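MdbA (Actinomyces oris, PDB 4Z7X) is a thiol-disulfide oxidoreductase of the thioredoxin superfamily that probably forms disulfide bonds in exported proteins, in a pathway linked to sortase-mediated pilus assembly. Local coordinates at residues Gly29-Gln34 against Gly178-Leu183; Ala39-Gly44 against Leu92-Cys97; Pro57-Tyr62 against Lys88-Ala93; Ser68-Phe73 against Glu194-Val199. One frame throughout, in Å; residues are numbered along the deposited sequence. Where two conformers were deposited one is given.

Contact 1: Gly29-Gln34 against Gly178-Leu183. With 3CX ((2S)-3-(cyclohexylamino)-2-hydroxypropane-1-sulfonic acid), chain C.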
loop_
_atom_site.group_PDB
_atom_site.type_symbol
_atom_site.label_atom_id
_atom_site.label_comp_id
_atom_site.label_asym_id
_atom_site.label_seq_id
_atom_site.Cartn_x
_atom_site.Cartn_y
_atom_site.Cartn_z
ATOM N N GLY A 29 -17.005 -9.114 5.171
ATOM C CA GLY A 29 -16.980 -9.725 3.842
ATOM C C GLY A 29 -16.573 -8.681 2.818
ATOM O O GLY A 29 -16.935 -7.531 2.931
ATOM N N GLY A 30 -15.789 -9.076 1.829
ATOM C CA GLY A 30 -15.353 -8.136 0.809
ATOM C C GLY A 30 -14.188 -7.245 1.147
ATOM O O GLY A 30 -13.833 -6.368 0.357
ATOM N N ILE A 31 -13.623 -7.434 2.320
ATOM C CA ILE A 31 -12.478 -6.679 2.745
ATOM C C ILE A 31 -11.435 -7.677 3.226
ATOM O O ILE A 31 -11.758 -8.620 3.955
ATOM C CB ILE A 31 -12.867 -5.675 3.875
ATOM C CG1 ILE A 31 -13.988 -4.729 3.367
ATOM C CG2 ILE A 31 -11.641 -4.895 4.378
ATOM C CD1 ILE A 31 -14.461 -3.696 4.356
ATOM N N PRO A 32 -10.146 -7.483 2.836
ATOM C CA PRO A 32 -9.159 -8.480 3.286
ATOM C C PRO A 32 -9.140 -8.654 4.809
ATOM O O PRO A 32 -9.342 -7.696 5.562
ATOM C CB PRO A 32 -7.840 -7.969 2.738
ATOM C CG PRO A 32 -8.244 -7.066 1.604
ATOM C CD PRO A 32 -9.531 -6.438 2.047
ATOM N N LYS A 33 -8.880 -9.889 5.242
ATOM C CA LYS A 33 -8.962 -10.230 6.666
ATOM C C LYS A 33 -8.059 -9.411 7.568
ATOM O O LYS A 33 -8.398 -9.167 8.710
ATOM C CB LYS A 33 -8.620 -11.716 6.844
ATOM C CG LYS A 33 -9.625 -12.678 6.229
ATOM C CD LYS A 33 -9.048 -14.106 6.171
ATOM C CE LYS A 33 -8.043 -14.274 5.016
ATOM N NZ LYS A 33 -7.385 -15.619 4.926
ATOM N N GLN A 34 -6.885 -9.040 7.091
ATOM C CA GLN A 34 -5.935 -8.312 7.924
ATOM C C GLN A 34 -6.045 -6.784 7.748
ATOM O O GLN A 34 -5.293 -6.046 8.337
ATOM C CB GLN A 34 -4.495 -8.826 7.717
ATOM C CG GLN A 34 -4.296 -10.299 8.087
ATOM C CD GLN A 34 -2.850 -10.667 8.376
ATOM O OE1 GLN A 34 -2.275 -10.205 9.368
ATOM N NE2 GLN A 34 -2.252 -11.542 7.524
ATOM N N GLY A 178 -14.678 -5.083 -3.835
ATOM C CA GLY A 178 -15.251 -3.759 -4.073
ATOM C C GLY A 178 -15.550 -2.997 -2.827
ATOM O O GLY A 178 -15.462 -1.789 -2.833
ATOM N N LYS A 179 -15.928 -3.699 -1.752
ATOM C CA LYS A 179 -16.164 -3.012 -0.476
ATOM C C LYS A 179 -14.903 -2.380 0.087
ATOM O O LYS A 179 -14.934 -1.313 0.725
ATOM C CB LYS A 179 -16.748 -3.950 0.594
ATOM C CG LYS A 179 -18.205 -4.286 0.358
ATOM C CD LYS A 179 -18.713 -5.311 1.382
ATOM C CE LYS A 179 -18.568 -4.888 2.831
ATOM N NZ LYS A 179 -19.092 -5.976 3.728
ATOM N N TRP A 180 -13.785 -3.018 -0.170
ATOM C CA TRP A 180 -12.508 -2.478 0.303
ATOM C C TRP A 180 -12.162 -1.199 -0.446
ATOM O O TRP A 180 -11.711 -0.223 0.138
ATOM C CB TRP A 180 -11.400 -3.510 0.073
ATOM C CG TRP A 180 -10.053 -3.128 0.598
ATOM C CD1 TRP A 180 -9.776 -2.325 1.643
ATOM C CD2 TRP A 180 -8.802 -3.552 0.072
ATOM N NE1 TRP A 180 -8.408 -2.236 1.835
ATOM C CE2 TRP A 180 -7.792 -2.999 0.885
ATOM C CE3 TRP A 180 -8.429 -4.384 -0.976
ATOM C CZ2 TRP A 180 -6.446 -3.198 0.642
ATOM C CZ3 TRP A 180 -7.086 -4.577 -1.223
ATOM C CH2 TRP A 180 -6.115 -4.021 -0.407
ATOM N N VAL A 181 -12.351 -1.214 -1.756
ATOM C CA VAL A 181 -12.126 -0.028 -2.591
ATOM C C VAL A 181 -13.005 1.133 -2.084
ATOM O O VAL A 181 -12.530 2.245 -1.855
ATOM C CB VAL A 181 -12.422 -0.343 -4.067
ATOM C CG1 VAL A 181 -12.303 0.881 -4.936
ATOM C CG2 VAL A 181 -11.531 -1.472 -4.569
ATOM N N LYS A 182 -14.290 0.843 -1.850
ATOM C CA LYS A 182 -15.197 1.858 -1.358
ATOM C C LYS A 182 -14.725 2.410 0.021
ATOM O O LYS A 182 -14.775 3.622 0.274
ATOM C CB LYS A 182 -16.636 1.298 -1.310
ATOM C CG LYS A 182 -17.243 1.149 -2.707
ATOM C CD LYS A 182 -18.719 0.703 -2.777
ATOM C CE LYS A 182 -18.928 -0.794 -3.050
ATOM N NZ LYS A 182 -19.006 -1.186 -4.499
ATOM N N LEU A 183 -14.262 1.538 0.892
ATOM C CA LEU A 183 -13.849 1.958 2.231
ATOM C C LEU A 183 -12.612 2.853 2.154
ATOM O O LEU A 183 -12.492 3.831 2.910
ATOM C CB LEU A 183 -13.566 0.739 3.113
ATOM C CG LEU A 183 -13.205 1.011 4.557
ATOM C CD1 LEU A 183 -14.339 1.690 5.325
ATOM C CD2 LEU A 183 -12.881 -0.312 5.248
HETATM O OAA 3CX C . 4.834 -8.965 14.126
HETATM O OAB 3CX C . 4.475 -6.537 13.459
HETATM O OAC 3CX C . 2.799 -6.357 10.786
HETATM O OAD 3CX C . 2.652 -7.732 14.292
HETATM C CAE 3CX C . 0.054 -8.366 5.138
HETATM C CAF 3CX C . -1.115 -8.166 6.067
HETATM C CAG 3CX C . 1.256 -9.103 5.716
HETATM C CAH 3CX C . -0.631 -7.686 7.436
HETATM C CAI 3CX C . 1.750 -8.673 7.076
HETATM C CAJ 3CX C . 1.830 -8.370 10.046
HETATM C CAK 3CX C . 3.354 -8.406 12.015
HETATM N NAL 3CX C . 0.961 -7.514 9.214
HETATM C CAM 3CX C . 2.296 -7.584 11.262
HETATM C CAN 3CX C . 0.863 -7.649 7.725
HETATM S SAO 3CX C . 3.853 -7.835 13.499
#
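Pro32 lies on the indole of Trp180, and together with Ile31 it makes the tight apolar part of the contact between loop 29-34 and the first turns of helix 178-190. Its CD sits over one face of the ring system, 3.8 Å from the centroid of the five-membered ring of Trp180, a CH-pi contact, while CG reaches over the benzo half, 3.7 Å from Trp180 CE3. The two side chains cross at about a right angle. Trp180 carries CG anti to its own backbone N (chi1 -176°), which swings the indole off the helix and beneath the proline. Next to this pair, Ile31 spreads its two branches: CG2 approaches Trp180 CD1 obliquely, and the extended CG1-CD1 arm ends 3.8 Å from Leu183 CD2, one helical turn further on.

Toward Gly29 the contact opens to solvent and turns polar. The chain of Lys179 bends at chi3 (57°), folding the ammonium back so that NZ gives a hydrogen bond to Gly29 O at 2.8 Å; NZ also bonds Gln28 OE1, so two oxygens of the loop hold the charged tip at the exposed rim. Trp180 N adds only a weak, bent bond to Gly30 O at 3.4 Å. Gly30 has a positive phi of 81°, a conformation that suits glycine, and it brings the loop backbone close to the helix.

Around this interface, Met109, Met112 and Leu116 of helix 103-118 also pack on Trp180, whose NE1 is hydrogen-bonded to Ala39 O just before strand 41-43; the indole thus joins loop, two helices and the sheet edge.

Contact 2: Ala39-Gly44 against Leu92-Cys97. With 3CX ((2S)-3-(cyclohexylamino)-2-hydroxypropane-1-sulfonic acid), chain C.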
loop_
_atom_site.group_PDB
_atom_site.type_symbol
_atom_site.label_atom_id
_atom_site.label_comp_id
_atom_site.label_asym_id
_atom_site.label_seq_id
_atom_site.Cartn_x
_atom_site.Cartn_y
_atom_site.Cartn_z
ATOM N N ALA A 39 -9.453 0.803 5.967
ATOM C CA ALA A 39 -8.956 0.209 4.726
ATOM C C ALA A 39 -7.438 -0.008 4.648
ATOM O O ALA A 39 -6.970 -0.558 3.667
ATOM C CB ALA A 39 -9.457 0.947 3.485
ATOM N N SER A 40 -6.703 0.384 5.695
ATOM C CA SER A 40 -5.252 0.288 5.644
ATOM C C SER A 40 -4.798 -1.119 6.043
ATOM O O SER A 40 -5.549 -1.913 6.658
ATOM C CB SER A 40 -4.565 1.327 6.564
ATOM O OG SER A 40 -4.877 1.159 7.954
ATOM N N TRP A 41 -3.539 -1.414 5.738
ATOM C CA TRP A 41 -2.875 -2.579 6.289
ATOM C C TRP A 41 -1.485 -2.205 6.717
ATOM O O TRP A 41 -0.934 -1.217 6.229
ATOM C CB TRP A 41 -2.888 -3.769 5.355
ATOM C CG TRP A 41 -2.006 -3.751 4.190
ATOM C CD1 TRP A 41 -0.832 -4.420 4.087
ATOM C CD2 TRP A 41 -2.234 -3.145 2.891
ATOM N NE1 TRP A 41 -0.318 -4.277 2.830
ATOM C CE2 TRP A 41 -1.150 -3.491 2.082
ATOM C CE3 TRP A 41 -3.216 -2.305 2.362
ATOM C CZ2 TRP A 41 -1.048 -3.077 0.757
ATOM C CZ3 TRP A 41 -3.113 -1.879 1.048
ATOM C CH2 TRP A 41 -2.044 -2.272 0.260
ATOM N N THR A 42 -0.905 -2.998 7.617
ATOM C CA THR A 42 0.309 -2.569 8.286
ATOM C C THR A 42 1.367 -3.642 8.392
ATOM O O THR A 42 1.051 -4.827 8.345
ATOM C CB THR A 42 0.053 -2.012 9.712
ATOM O OG1 THR A 42 -0.331 -3.071 10.587
ATOM C CG2 THR A 42 -1.051 -0.960 9.704
ATOM N N TYR A 43 2.605 -3.156 8.565
ATOM C CA TYR A 43 3.789 -3.971 8.775
ATOM C C TYR A 43 4.554 -3.428 9.978
ATOM O O TYR A 43 4.838 -2.247 10.038
ATOM C CB TYR A 43 4.721 -3.932 7.533
ATOM C CG TYR A 43 4.049 -4.410 6.252
ATOM C CD1 TYR A 43 4.158 -5.727 5.829
ATOM C CD2 TYR A 43 3.316 -3.539 5.476
ATOM C CE1 TYR A 43 3.560 -6.179 4.677
ATOM C CE2 TYR A 43 2.724 -3.953 4.301
ATOM C CZ TYR A 43 2.829 -5.290 3.904
ATOM O OH TYR A 43 2.195 -5.675 2.727
ATOM N N GLY A 44 4.876 -4.317 10.918
ATOM C CA GLY A 44 5.718 -3.978 12.060
ATOM C C GLY A 44 5.078 -3.401 13.328
ATOM O O GLY A 44 5.784 -3.032 14.267
ATOM N N LEU A 92 4.896 0.495 9.144
ATOM C CA LEU A 92 4.397 0.979 7.850
ATOM C C LEU A 92 2.896 0.732 7.770
ATOM O O LEU A 92 2.433 -0.399 7.956
ATOM C CB LEU A 92 5.115 0.285 6.689
ATOM C CG LEU A 92 4.643 0.677 5.291
ATOM C CD1 LEU A 92 5.021 2.122 4.983
ATOM C CD2 LEU A 92 5.209 -0.228 4.213
ATOM N N ALA A 93 2.152 1.787 7.446
ATOM C CA ALA A 93 0.726 1.642 7.216
ATOM C C ALA A 93 0.374 2.148 5.824
ATOM O O ALA A 93 0.654 3.308 5.493
ATOM C CB ALA A 93 -0.060 2.411 8.267
ATOM N N LEU A 94 -0.184 1.262 5.007
ATOM C CA LEU A 94 -0.523 1.557 3.613
ATOM C C LEU A 94 -2.012 1.780 3.515
ATOM O O LEU A 94 -2.774 0.943 3.951
ATOM C CB LEU A 94 -0.091 0.433 2.682
ATOM C CG LEU A 94 1.422 0.199 2.596
ATOM C CD1 LEU A 94 1.755 -0.967 1.687
ATOM C CD2 LEU A 94 2.156 1.421 2.150
ATOM N N HIS A 95 -2.389 2.940 2.962
ATOM C CA HIS A 95 -3.795 3.372 2.889
ATOM C C HIS A 95 -4.203 3.544 1.422
ATOM O O HIS A 95 -3.841 4.537 0.808
ATOM C CB HIS A 95 -4.012 4.709 3.590
ATOM C CG HIS A 95 -3.674 4.744 5.043
ATOM N ND1 HIS A 95 -4.635 4.861 6.035
ATOM C CD2 HIS A 95 -2.473 4.743 5.679
ATOM C CE1 HIS A 95 -4.035 4.926 7.216
ATOM N NE2 HIS A 95 -2.725 4.875 7.028
ATOM N N PRO A 96 -4.970 2.589 0.866
ATOM C CA PRO A 96 -5.328 2.649 -0.546
ATOM C C PRO A 96 -6.538 3.539 -0.768
ATOM O O PRO A 96 -7.406 3.621 0.079
ATOM C CB PRO A 96 -5.688 1.195 -0.859
ATOM C CG PRO A 96 -6.301 0.715 0.416
ATOM C CD PRO A 96 -5.504 1.381 1.505
ATOM N N CYS A 97 -6.578 4.188 -1.919
ATOM C CA CYS A 97 -7.786 4.827 -2.409
ATOM C C CYS A 97 -7.886 4.808 -3.923
ATOM O O CYS A 97 -6.999 4.333 -4.607
ATOM C CB CYS A 97 -7.872 6.256 -1.847
ATOM S SG CYS A 97 -6.692 7.388 -2.597
HETATM O OAA 3CX C . 4.834 -8.965 14.126
HETATM O OAB 3CX C . 4.475 -6.537 13.459
HETATM O OAC 3CX C . 2.799 -6.357 10.786
HETATM O OAD 3CX C . 2.652 -7.732 14.292
HETATM C CAE 3CX C . 0.054 -8.366 5.138
HETATM C CAF 3CX C . -1.115 -8.166 6.067
HETATM C CAG 3CX C . 1.256 -9.103 5.716
HETATM C CAH 3CX C . -0.631 -7.686 7.436
HETATM C CAI 3CX C . 1.750 -8.673 7.076
HETATM C CAJ 3CX C . 1.830 -8.370 10.046
HETATM C CAK 3CX C . 3.354 -8.406 12.015
HETATM N NAL 3CX C . 0.961 -7.514 9.214
HETATM C CAM 3CX C . 2.296 -7.584 11.262
HETATM C CAN 3CX C . 0.863 -7.649 7.725
HETATM S SAO 3CX C . 3.853 -7.835 13.499
#
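Trp41 lays one face of its indole over Leu94, whose CB stands 3.9 Å from the centroid of the six-membered ring, almost on the normal. This is the antiparallel edge of the mixed thioredoxin-type sheet, strand 41-43 running alongside strand 91-96. Leu94 CD1 continues the overlap onto Trp41 CZ2 at 3.6 Å. Tyr43 and Leu92 rise from the same face side by side, while Leu94 CD1 meets the phenol ring of Tyr43 at its edge. Leu124 of helix 123-140 packs on Tyr43, Leu92 and Leu94.

Trp41-Leu94 and Tyr43-Leu92 are hydrogen-bonded pairs, each with two backbone bonds; between them Thr42 and Ala93 form a non-hydrogen-bonded pair whose methyls touch on the other face. Near the start of strand 41-43, Ser40 CB lies over the His95 ring, 3.7 Å from its centroid.

The strand end also binds (2S)-3-(cyclohexylamino)-2-hydroxypropane-1-sulfonic acid: Gly44 N donates to its hydroxyl OAC at 2.9 Å, and its cyclohexyl ring lies against Tyr43. A hydrogen bond fixes the two aromatic rings to each other: Trp41 NE1 donates to Tyr43 OH at 2.9 Å, the oxygen lying in the indole plane, and that hydroxyl also pairs with Ser123 OG.

Contact 3: Pro57-Tyr62 against Lys88-Ala93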
loop_
_atom_site.group_PDB
_atom_site.type_symbol
_atom_site.label_atom_id
_atom_site.label_comp_id
_atom_site.label_asym_id
_atom_site.label_seq_id
_atom_site.Cartn_x
_atom_site.Cartn_y
_atom_site.Cartn_z
ATOM N N PRO A 57 7.839 4.141 15.150
ATOM C CA PRO A 57 6.735 5.038 14.905
ATOM C C PRO A 57 6.072 4.771 13.569
ATOM O O PRO A 57 6.687 4.218 12.657
ATOM C CB PRO A 57 7.421 6.411 14.828
ATOM C CG PRO A 57 8.745 6.241 15.372
ATOM C CD PRO A 57 9.124 4.864 14.992
ATOM N N VAL A 58 4.842 5.205 13.456
ATOM C CA VAL A 58 4.025 4.964 12.289
ATOM C C VAL A 58 4.351 5.874 11.126
ATOM O O VAL A 58 4.262 7.100 11.243
ATOM C CB VAL A 58 2.518 5.031 12.639
ATOM C CG1 VAL A 58 1.693 4.754 11.400
ATOM C CG2 VAL A 58 2.192 4.001 13.716
ATOM N N LEU A 59 4.622 5.252 9.971
ATOM C CA LEU A 59 4.717 5.963 8.679
ATOM C C LEU A 59 3.494 5.563 7.847
ATOM O O LEU A 59 3.360 4.389 7.447
ATOM C CB LEU A 59 5.979 5.579 7.923
ATOM C CG LEU A 59 6.229 6.275 6.600
ATOM C CD1 LEU A 59 6.589 7.742 6.799
ATOM C CD2 LEU A 59 7.332 5.516 5.856
ATOM N N ASP A 60 2.593 6.527 7.638
ATOM C CA ASP A 60 1.348 6.296 6.910
ATOM C C ASP A 60 1.564 6.788 5.487
ATOM O O ASP A 60 1.977 7.945 5.292
ATOM C CB ASP A 60 0.226 7.179 7.500
ATOM C CG ASP A 60 -0.302 6.694 8.816
ATOM O OD1 ASP A 60 -0.780 5.564 8.849
ATOM O OD2 ASP A 60 -0.268 7.462 9.833
ATOM N N ILE A 61 1.244 5.965 4.509
ATOM C CA ILE A 61 1.270 6.340 3.115
ATOM C C ILE A 61 -0.123 6.125 2.484
ATOM O O ILE A 61 -0.601 5.013 2.408
ATOM C CB ILE A 61 2.323 5.552 2.299
ATOM C CG1 ILE A 61 3.732 5.707 2.962
ATOM C CG2 ILE A 61 2.350 6.064 0.876
ATOM C CD1 ILE A 61 4.820 4.885 2.338
ATOM N N TYR A 62 -0.710 7.240 2.063
ATOM C CA TYR A 62 -1.971 7.258 1.316
ATOM C C TYR A 62 -1.619 7.293 -0.164
ATOM O O TYR A 62 -0.860 8.177 -0.617
ATOM C CB TYR A 62 -2.851 8.467 1.687
ATOM C CG TYR A 62 -3.448 8.396 3.051
ATOM C CD1 TYR A 62 -2.722 8.733 4.197
ATOM C CD2 TYR A 62 -4.756 8.005 3.210
ATOM C CE1 TYR A 62 -3.306 8.638 5.457
ATOM C CE2 TYR A 62 -5.358 7.943 4.456
ATOM C CZ TYR A 62 -4.630 8.252 5.578
ATOM O OH TYR A 62 -5.205 8.164 6.840
ATOM N N LYS A 88 13.579 -2.450 12.012
ATOM C CA LYS A 88 12.574 -2.251 13.069
ATOM C C LYS A 88 12.457 -0.800 13.511
ATOM O O LYS A 88 12.203 -0.514 14.688
ATOM C CB LYS A 88 12.828 -3.188 14.265
ATOM C CG LYS A 88 12.930 -4.655 13.872
ATOM C CD LYS A 88 11.734 -5.061 13.032
ATOM C CE LYS A 88 11.366 -6.530 13.096
ATOM N NZ LYS A 88 9.954 -6.709 12.612
ATOM N N LYS A 89 12.589 0.118 12.535
ATOM C CA LYS A 89 12.556 1.554 12.808
ATOM C C LYS A 89 11.232 2.235 12.488
ATOM O O LYS A 89 11.001 3.357 12.918
ATOM C CB LYS A 89 13.659 2.253 12.011
ATOM C CG LYS A 89 15.055 1.887 12.502
ATOM C CD LYS A 89 16.146 2.774 11.929
ATOM C CE LYS A 89 17.468 2.535 12.651
ATOM N NZ LYS A 89 17.504 3.003 14.057
ATOM N N ILE A 90 10.383 1.589 11.691
ATOM C CA ILE A 90 9.035 2.118 11.447
ATOM C C ILE A 90 7.988 1.011 11.546
ATOM O O ILE A 90 8.294 -0.174 11.372
ATOM C CB ILE A 90 8.874 2.761 10.057
ATOM C CG1 ILE A 90 9.093 1.753 8.920
ATOM C CG2 ILE A 90 9.801 3.969 9.893
ATOM C CD1 ILE A 90 8.831 2.366 7.539
ATOM N N THR A 91 6.759 1.438 11.773
ATOM C CA THR A 91 5.572 0.649 11.484
ATOM C C THR A 91 4.992 1.274 10.200
ATOM O O THR A 91 4.712 2.448 10.172
ATOM C CB THR A 91 4.562 0.815 12.612
ATOM O OG1 THR A 91 5.102 0.253 13.809
ATOM C CG2 THR A 91 3.259 0.154 12.267
ATOM N N LEU A 92 4.896 0.495 9.144
ATOM C CA LEU A 92 4.397 0.979 7.850
ATOM C C LEU A 92 2.896 0.732 7.770
ATOM O O LEU A 92 2.433 -0.399 7.956
ATOM C CB LEU A 92 5.115 0.285 6.689
ATOM C CG LEU A 92 4.643 0.677 5.291
ATOM C CD1 LEU A 92 5.021 2.122 4.983
ATOM C CD2 LEU A 92 5.209 -0.228 4.213
ATOM N N ALA A 93 2.152 1.787 7.446
ATOM C CA ALA A 93 0.726 1.642 7.216
ATOM C C ALA A 93 0.374 2.148 5.824
ATOM O O ALA A 93 0.654 3.308 5.493
ATOM C CB ALA A 93 -0.060 2.411 8.267
#
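Leu59 N donates to Thr91 O, one of four backbone hydrogen bonds in a parallel ladder that does most of the joining here. The others run from Thr91 N to Pro57 O, from Ala93 N to Leu59 O and from Ile61 N to Ala93 O, all four between 2.8 and 2.9 Å and nearly straight at the hydrogen. Successive bonds alternate in direction between the strands. The axes of 58-62 and 91-93 approach to 4.7 Å, with their directions 19° apart.

Apolar contacts occupy the face bearing Leu59, Ile61 and Leu92. Leu59 CD2 reaches diagonally to Ile90 CD1 at 3.9 Å, and Leu92 CD1 touches Ile61 CD1 at 3.8 Å. Ile90 has CG1 between its backbone N and carbonyl carbon (chi1 62°), and from there its arm leads to Leu59. Phe73 and Ile81 of helix 68-86 pack on Ile61, and Ile81 also on Leu92, so the helix covers this face.

The opposite face is mixed: Val58, Asp60, Thr91 and Ala93 point there. Asp60 OD1 passes 3.3 Å from Ala93 CB, a plain contact, on its way to a hydrogen bond with His95 NE2, and Thr91 OG1 bonds Ala56 O. Val58 CG2 lies 4.1 Å from Thr91 CB beside them.

The preceding helix closes at Lys88 with a Schellman motif before the chain enters strand 91-96. Strand 58-63, helix 68-86 and strand 91-96 together make the beta-alpha-beta crossover typical of the thioredoxin fold.

Contact 4: Ser68-Phe73 against Glu194-Val199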
loop_
_atom_site.group_PDB
_atom_site.type_symbol
_atom_site.label_atom_id
_atom_site.label_comp_id
_atom_site.label_asym_id
_atom_site.label_seq_id
_atom_site.Cartn_x
_atom_site.Cartn_y
_atom_site.Cartn_z
ATOM N N SER A 68 0.536 8.522 -10.874
ATOM C CA SER A 68 1.939 8.535 -11.310
ATOM C C SER A 68 2.899 9.036 -10.263
ATOM O O SER A 68 4.034 8.563 -10.199
ATOM C CB SER A 68 2.065 9.348 -12.609
ATOM O OG SER A 68 1.762 10.717 -12.403
ATOM N N HIS A 69 2.452 9.980 -9.426
ATOM C CA HIS A 69 3.296 10.444 -8.351
ATOM C C HIS A 69 3.533 9.356 -7.297
ATOM O O HIS A 69 4.636 9.230 -6.745
ATOM C CB HIS A 69 2.706 11.698 -7.712
ATOM C CG HIS A 69 2.663 12.862 -8.635
ATOM N ND1 HIS A 69 1.523 13.257 -9.294
ATOM C CD2 HIS A 69 3.642 13.702 -9.032
ATOM C CE1 HIS A 69 1.801 14.306 -10.046
ATOM N NE2 HIS A 69 3.082 14.591 -9.905
ATOM N N CYS A 70 2.503 8.578 -7.007
ATOM C CA CYS A 70 2.625 7.401 -6.140
ATOM C C CYS A 70 3.558 6.345 -6.739
ATOM O O CYS A 70 4.318 5.727 -6.021
ATOM C CB CYS A 70 1.254 6.770 -5.881
ATOM S SG CYS A 70 0.198 7.841 -4.894
ATOM N N ALA A 71 3.496 6.143 -8.045
ATOM C CA ALA A 71 4.397 5.174 -8.689
ATOM C C ALA A 71 5.835 5.636 -8.550
ATOM O O ALA A 71 6.717 4.824 -8.259
ATOM C CB ALA A 71 4.022 4.975 -10.162
ATOM N N GLN A 72 6.081 6.932 -8.745
ATOM C CA GLN A 72 7.437 7.489 -8.633
ATOM C C GLN A 72 7.904 7.353 -7.183
ATOM O O GLN A 72 9.070 7.021 -6.916
ATOM C CB GLN A 72 7.459 8.985 -9.024
ATOM C CG GLN A 72 7.225 9.275 -10.501
ATOM C CD GLN A 72 7.213 10.770 -10.817
ATOM O OE1 GLN A 72 6.162 11.350 -11.105
ATOM N NE2 GLN A 72 8.376 11.399 -10.747
ATOM N N PHE A 73 6.988 7.631 -6.239
ATOM C CA PHE A 73 7.306 7.564 -4.827
ATOM C C PHE A 73 7.717 6.176 -4.441
ATOM O O PHE A 73 8.727 5.993 -3.758
ATOM C CB PHE A 73 6.099 8.036 -3.990
ATOM C CG PHE A 73 6.368 8.140 -2.504
ATOM C CD1 PHE A 73 6.292 7.005 -1.698
ATOM C CD2 PHE A 73 6.676 9.377 -1.905
ATOM C CE1 PHE A 73 6.549 7.085 -0.339
ATOM C CE2 PHE A 73 6.908 9.464 -0.553
ATOM C CZ PHE A 73 6.851 8.318 0.238
ATOM N N GLU A 194 -6.044 15.860 0.371
ATOM C CA GLU A 194 -6.137 16.684 -0.824
ATOM C C GLU A 194 -5.583 16.038 -2.092
ATOM O O GLU A 194 -5.953 16.446 -3.195
ATOM C CB GLU A 194 -5.476 18.033 -0.549
ATOM C CG GLU A 194 -5.969 18.622 0.780
ATOM C CD GLU A 194 -5.747 20.114 0.931
ATOM O OE1 GLU A 194 -6.571 20.758 1.638
ATOM O OE2 GLU A 194 -4.758 20.641 0.366
ATOM N N GLY A 195 -4.696 15.077 -1.952
ATOM C CA GLY A 195 -4.105 14.424 -3.095
ATOM C C GLY A 195 -3.342 13.176 -2.706
ATOM O O GLY A 195 -3.282 12.810 -1.525
ATOM N N THR A 196 -2.736 12.541 -3.707
ATOM C CA THR A 196 -1.875 11.375 -3.475
ATOM C C THR A 196 -0.481 11.574 -4.130
ATOM O O THR A 196 -0.355 12.262 -5.131
ATOM C CB THR A 196 -2.456 10.060 -4.017
ATOM O OG1 THR A 196 -2.799 10.222 -5.394
ATOM C CG2 THR A 196 -3.693 9.668 -3.257
ATOM N N PRO A 197 0.574 11.034 -3.536
ATOM C CA PRO A 197 0.551 10.478 -2.187
ATOM C C PRO A 197 0.359 11.541 -1.107
ATOM O O PRO A 197 0.602 12.713 -1.345
ATOM C CB PRO A 197 1.937 9.841 -2.060
ATOM C CG PRO A 197 2.797 10.633 -2.957
ATOM C CD PRO A 197 1.951 11.110 -4.089
ATOM N N THR A 198 -0.095 11.104 0.078
ATOM C CA THR A 198 -0.053 11.912 1.284
ATOM C C THR A 198 0.666 11.052 2.306
ATOM O O THR A 198 0.339 9.866 2.448
ATOM C CB THR A 198 -1.455 12.342 1.801
ATOM O OG1 THR A 198 -2.088 13.201 0.844
ATOM C CG2 THR A 198 -1.303 13.078 3.104
ATOM N N VAL A 199 1.632 11.628 2.996
ATOM C CA VAL A 199 2.456 10.883 3.960
ATOM C C VAL A 199 2.417 11.562 5.332
ATOM O O VAL A 199 2.536 12.789 5.454
ATOM C CB VAL A 199 3.915 10.800 3.413
ATOM C CG1 VAL A 199 4.841 10.087 4.374
ATOM C CG2 VAL A 199 3.946 10.064 2.062
#
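The start of helix 68-86, with Cys70 as the second cysteine of a probable thioredoxin-type CxxC motif, faces the loop that carries a cis-proline into strand 198-201. The peptide bond between Thr196 and Pro197 is cis, as in the cis-proline loop of thioredoxin-like oxidoreductases. Cys70 holds SG anti to its carbonyl carbon (chi1 -67°), which directs the sulfur at this bend: SG is 3.5 Å from Pro197 N, 3.6 Å from Thr196 CB and 3.8 Å from Pro197 CD. The preceding residue, His69, brings its CB to 3.7 Å from Pro197 CD, while its ring leads off elsewhere.

Deeper in, Phe73 has CG anti to its backbone N (chi1 -174°) and meets Val199 from the opposite direction, Phe73 CZ to Val199 CG2 at 3.8 Å. Pro197 CG approaches the ring obliquely, 4.2 Å from Phe73 CD2. Within the loop, Thr198 OG1 donates to Gly195 O at 2.7 Å, tying the residues on either side of the cis bond.

No hydrogen bond crosses between helix and loop, so the loop meets the sulfur by shape and van der Waals contact alone, and SG finds its polar partner outside these two segments. A cis-proline beside the CxxC sulfur is consistent with the active-site arrangement of thioredoxin-like oxidoreductases.

In the fold
Contacts 2 and 3 share Leu92 and Ala93, so strand 91-96 is paired on one side with 41-43 and on the other with 58-63; their centres lie about 8 Å apart. Contact 4 continues the sheet, since Tyr62 N is 2.9 Å from Thr198 O, and sets Cys70 of the probable CxxC motif against the cis-Pro197 loop that leads into strand 198-201. Cys97 SG of contact 2 also packs on Thr196 CG2 at 3.8 Å. Contact 1 joins contact 2 through Trp180, whose CZ2 lies 3.6 Å from Trp41 CZ3; the centre of contact 1 is about 22 Å from that of contact 4. Contacts 1 and 2 both touch the bound ligand, through Gln34 and through residues 42-44.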